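Local structure of pentatricopeptide repeat-containing protein 10, chloroplastic (Zea mays, 4M59) at residues Phe313-Gly325 with Glu342-Thr354. The protein binds specific intergenic RNA sequences near chloroplast atpH and psaJ and acts as a barrier that protects these transcripts from exonuclease decay. The protein carries 4 engineered substitutions. Numbering follows the deposited sequence.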
# COMPACT_ATOMS: atom_id res chain seq x y z
N PHE A 313 14.44 -19.04 25.91
CA PHE A 313 14.85 -17.71 25.49
C PHE A 313 13.89 -16.62 25.97
O PHE A 313 12.68 -16.75 25.84
CB PHE A 313 15.00 -17.64 23.97
CG PHE A 313 15.88 -18.71 23.40
CD1 PHE A 313 16.98 -19.17 24.10
CD2 PHE A 313 15.61 -19.27 22.16
CE1 PHE A 313 17.80 -20.16 23.58
CE2 PHE A 313 16.42 -20.25 21.63
CZ PHE A 313 17.51 -20.70 22.34
N VAL A 314 14.45 -15.55 26.52
CA VAL A 314 13.66 -14.41 26.98
C VAL A 314 13.82 -13.25 26.01
O VAL A 314 14.94 -12.80 25.76
CB VAL A 314 14.09 -13.96 28.39
CG1 VAL A 314 12.94 -13.23 29.08
CG2 VAL A 314 14.54 -15.15 29.22
N PRO A 315 12.71 -12.76 25.47
CA PRO A 315 12.77 -11.67 24.48
C PRO A 315 13.09 -10.31 25.11
O PRO A 315 12.67 -10.04 26.23
CB PRO A 315 11.36 -11.65 23.89
CG PRO A 315 10.50 -12.19 24.98
CD PRO A 315 11.33 -13.22 25.69
N ASN A 316 13.83 -9.46 24.38
CA ASN A 316 14.15 -8.13 24.87
C ASN A 316 13.17 -7.09 24.33
O ASN A 316 12.05 -7.42 23.95
CB ASN A 316 15.58 -7.74 24.50
CG ASN A 316 15.92 -8.10 23.07
OD1 ASN A 316 15.10 -8.63 22.33
ND2 ASN A 316 17.15 -7.80 22.67
N VAL A 317 13.60 -5.83 24.28
CA VAL A 317 12.74 -4.76 23.83
C VAL A 317 12.61 -4.73 22.33
O VAL A 317 11.58 -4.37 21.80
CB VAL A 317 13.27 -3.42 24.27
CG1 VAL A 317 12.16 -2.42 24.28
CG2 VAL A 317 13.84 -3.52 25.64
N ASN A 318 13.68 -5.11 21.65
CA ASN A 318 13.68 -5.11 20.21
C ASN A 318 12.76 -6.17 19.70
O ASN A 318 12.07 -5.99 18.71
CB ASN A 318 15.07 -5.38 19.69
CG ASN A 318 16.11 -4.55 20.36
OD1 ASN A 318 15.79 -3.58 21.03
ND2 ASN A 318 17.36 -4.92 20.20
N THR A 319 12.76 -7.30 20.39
CA THR A 319 11.87 -8.40 20.05
C THR A 319 10.42 -8.02 20.30
O THR A 319 9.55 -8.29 19.49
CB THR A 319 12.22 -9.63 20.87
OG1 THR A 319 13.63 -9.84 20.83
CG2 THR A 319 11.52 -10.82 20.33
N TYR A 320 10.17 -7.38 21.43
CA TYR A 320 8.84 -6.95 21.78
C TYR A 320 8.30 -5.89 20.84
O TYR A 320 7.17 -5.99 20.41
CB TYR A 320 8.80 -6.46 23.22
CG TYR A 320 8.45 -7.50 24.25
CD1 TYR A 320 7.18 -8.01 24.34
CD2 TYR A 320 9.38 -7.96 25.16
CE1 TYR A 320 6.85 -8.94 25.28
CE2 TYR A 320 9.06 -8.89 26.10
CZ TYR A 320 7.79 -9.38 26.15
OH TYR A 320 7.44 -10.31 27.09
N ASN A 321 9.10 -4.88 20.53
CA ASN A 321 8.67 -3.84 19.62
C ASN A 321 8.29 -4.42 18.28
O ASN A 321 7.38 -3.96 17.62
CB ASN A 321 9.77 -2.83 19.36
CG ASN A 321 10.28 -2.20 20.60
OD1 ASN A 321 11.39 -1.72 20.65
ND2 ASN A 321 9.45 -2.19 21.62
N LEU A 322 9.04 -5.43 17.89
CA LEU A 322 8.81 -6.13 16.66
C LEU A 322 7.41 -6.68 16.68
O LEU A 322 6.66 -6.53 15.73
CB LEU A 322 9.83 -7.24 16.54
CG LEU A 322 9.92 -8.15 15.33
CD1 LEU A 322 11.35 -8.41 15.08
CD2 LEU A 322 9.21 -9.46 15.56
N VAL A 323 7.05 -7.31 17.78
CA VAL A 323 5.75 -7.94 17.92
C VAL A 323 4.65 -6.90 18.01
O VAL A 323 3.58 -7.07 17.44
CB VAL A 323 5.70 -8.80 19.17
CG1 VAL A 323 4.40 -9.53 19.25
CG2 VAL A 323 6.83 -9.78 19.16
N LEU A 324 4.93 -5.82 18.71
CA LEU A 324 3.97 -4.75 18.86
C LEU A 324 3.65 -4.12 17.52
O LEU A 324 2.50 -3.84 17.22
CB LEU A 324 4.51 -3.70 19.82
CG LEU A 324 4.61 -4.16 21.27
CD1 LEU A 324 5.38 -3.20 22.10
CD2 LEU A 324 3.25 -4.35 21.84
N GLY A 325 4.68 -3.92 16.71
CA GLY A 325 4.51 -3.33 15.41
C GLY A 325 3.54 -4.11 14.57
O GLY A 325 2.70 -3.55 13.91
N GLU A 342 3.33 -6.93 30.39
CA GLU A 342 4.17 -8.07 30.57
C GLU A 342 5.58 -7.68 30.38
O GLU A 342 6.45 -8.20 31.01
CB GLU A 342 3.82 -9.08 29.52
CG GLU A 342 4.68 -10.28 29.53
CD GLU A 342 4.23 -11.32 28.53
OE1 GLU A 342 3.03 -11.37 28.20
OE2 GLU A 342 5.06 -12.10 28.06
N MET A 343 5.81 -6.74 29.48
CA MET A 343 7.15 -6.23 29.29
C MET A 343 7.65 -5.73 30.60
O MET A 343 8.51 -6.32 31.17
CB MET A 343 7.19 -5.09 28.30
CG MET A 343 6.89 -5.46 26.93
SD MET A 343 6.76 -4.10 25.82
CE MET A 343 8.33 -3.43 26.08
N SER A 344 7.05 -4.67 31.10
CA SER A 344 7.54 -4.00 32.31
C SER A 344 7.40 -4.81 33.58
O SER A 344 7.86 -4.44 34.64
CB SER A 344 6.84 -2.67 32.50
OG SER A 344 5.45 -2.83 32.55
N ARG A 345 6.73 -5.93 33.45
CA ARG A 345 6.55 -6.79 34.60
C ARG A 345 7.59 -7.89 34.58
O ARG A 345 8.03 -8.34 35.63
CB ARG A 345 5.16 -7.39 34.60
CG ARG A 345 4.83 -8.09 35.87
CD ARG A 345 3.39 -8.50 35.91
NE ARG A 345 3.08 -9.46 34.87
CZ ARG A 345 2.26 -9.22 33.85
NH1 ARG A 345 1.67 -8.04 33.75
NH2 ARG A 345 2.04 -10.15 32.94
N SER A 346 7.97 -8.31 33.39
CA SER A 346 8.94 -9.39 33.23
C SER A 346 10.32 -8.80 33.17
O SER A 346 11.30 -9.52 33.15
CB SER A 346 8.68 -10.15 31.95
OG SER A 346 9.27 -9.47 30.87
N GLY A 347 10.39 -7.49 33.11
CA GLY A 347 11.67 -6.82 33.19
C GLY A 347 11.98 -5.94 32.01
O GLY A 347 12.77 -5.02 32.12
N CYS A 348 11.36 -6.22 30.87
CA CYS A 348 11.68 -5.49 29.66
C CYS A 348 11.09 -4.10 29.69
O CYS A 348 9.90 -3.92 29.54
CB CYS A 348 11.19 -6.23 28.42
SG CYS A 348 12.06 -7.75 28.12
N THR A 349 11.95 -3.11 29.90
CA THR A 349 11.51 -1.75 29.99
C THR A 349 11.51 -1.10 28.63
O THR A 349 12.51 -1.14 27.93
CB THR A 349 12.39 -0.96 30.93
OG1 THR A 349 13.74 -1.36 30.73
CG2 THR A 349 12.01 -1.28 32.34
N PRO A 350 10.39 -0.50 28.26
CA PRO A 350 10.15 0.12 26.97
C PRO A 350 11.15 1.20 26.66
O PRO A 350 11.79 1.73 27.54
CB PRO A 350 8.78 0.75 27.17
CG PRO A 350 8.13 -0.09 28.12
CD PRO A 350 9.18 -0.46 29.09
N ASN A 351 11.26 1.51 25.38
CA ASN A 351 12.13 2.56 24.94
C ASN A 351 11.34 3.50 24.07
O ASN A 351 10.15 3.33 23.90
CB ASN A 351 13.31 1.99 24.17
CG ASN A 351 12.91 0.91 23.21
OD1 ASN A 351 13.75 0.19 22.69
ND2 ASN A 351 11.62 0.79 22.96
N ARG A 352 12.01 4.51 23.53
CA ARG A 352 11.36 5.52 22.69
C ARG A 352 10.76 4.89 21.45
O ARG A 352 9.93 5.49 20.77
CB ARG A 352 12.36 6.61 22.29
CG ARG A 352 13.29 7.04 23.41
CD ARG A 352 14.71 6.53 23.17
NE ARG A 352 15.63 7.62 22.85
CZ ARG A 352 16.96 7.51 22.88
NH1 ARG A 352 17.52 6.36 23.22
NH2 ARG A 352 17.72 8.55 22.57
N VAL A 353 11.20 3.67 21.15
CA VAL A 353 10.76 2.94 19.98
C VAL A 353 9.52 2.18 20.33
O VAL A 353 8.63 2.04 19.52
CB VAL A 353 11.82 1.94 19.57
CG1 VAL A 353 11.44 1.31 18.27
CG2 VAL A 353 13.15 2.62 19.45
N THR A 354 9.49 1.68 21.55
CA THR A 354 8.35 0.96 22.06
C THR A 354 7.15 1.86 22.07
O THR A 354 6.12 1.51 21.55
CB THR A 354 8.63 0.47 23.45
OG1 THR A 354 9.70 -0.48 23.40
CG2 THR A 354 7.42 -0.21 24.00
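The Tyr-320 ring lies with one face on Met-343. CG of Met-343 sits 3.7 Å from the ring centroid and 12° off the normal, a CH-pi contact over the middle of the face. Met-343 SD lies obliquely over the same ring, at 4.6 Å from the centroid, a Met-aromatic contact. The methionine bends at its last torsion (chi3 57°), which brings CE beside Tyr-320 CB and near Val-317 CG1. At the ring edge, near its plane, Cys-348 SG comes to 3.8 Å from CE2. The phenolic OH of Tyr-320 reaches Glu-342 OE2 at 3.1 Å in a weak hydrogen bond, with the carboxylate nearly square to the ring. Glu-342 gets there on an extended chain, and Lys-309 is a weak, long ion-pair partner of the same oxygen. Phe-305 meets Tyr-320 edge-to-face from helix 298-310. Helices 317-328 and 333-346 form an antiparallel pair, their short segments running at 165°, consistent with the two helices of one pentatricopeptide repeat. The link 347-351 then leads into helix 352-359, probably the first of the next repeat. Val-317 spreads its methyls over this link: CG2 lies 3.6 Å from Thr-349 O, while CG1 packs against Pro-350 CA at 4.2 Å. With an alanine in place of Tyr-320, Met-343 and Cys-348 would probably lose their aromatic partner and Glu-342 a weak hydrogen bond. Further along, Leu-324 CD1 touches both Met-343 SD and Thr-354 CG2, each at 4.1 Å, and joins the two helices that flank the link.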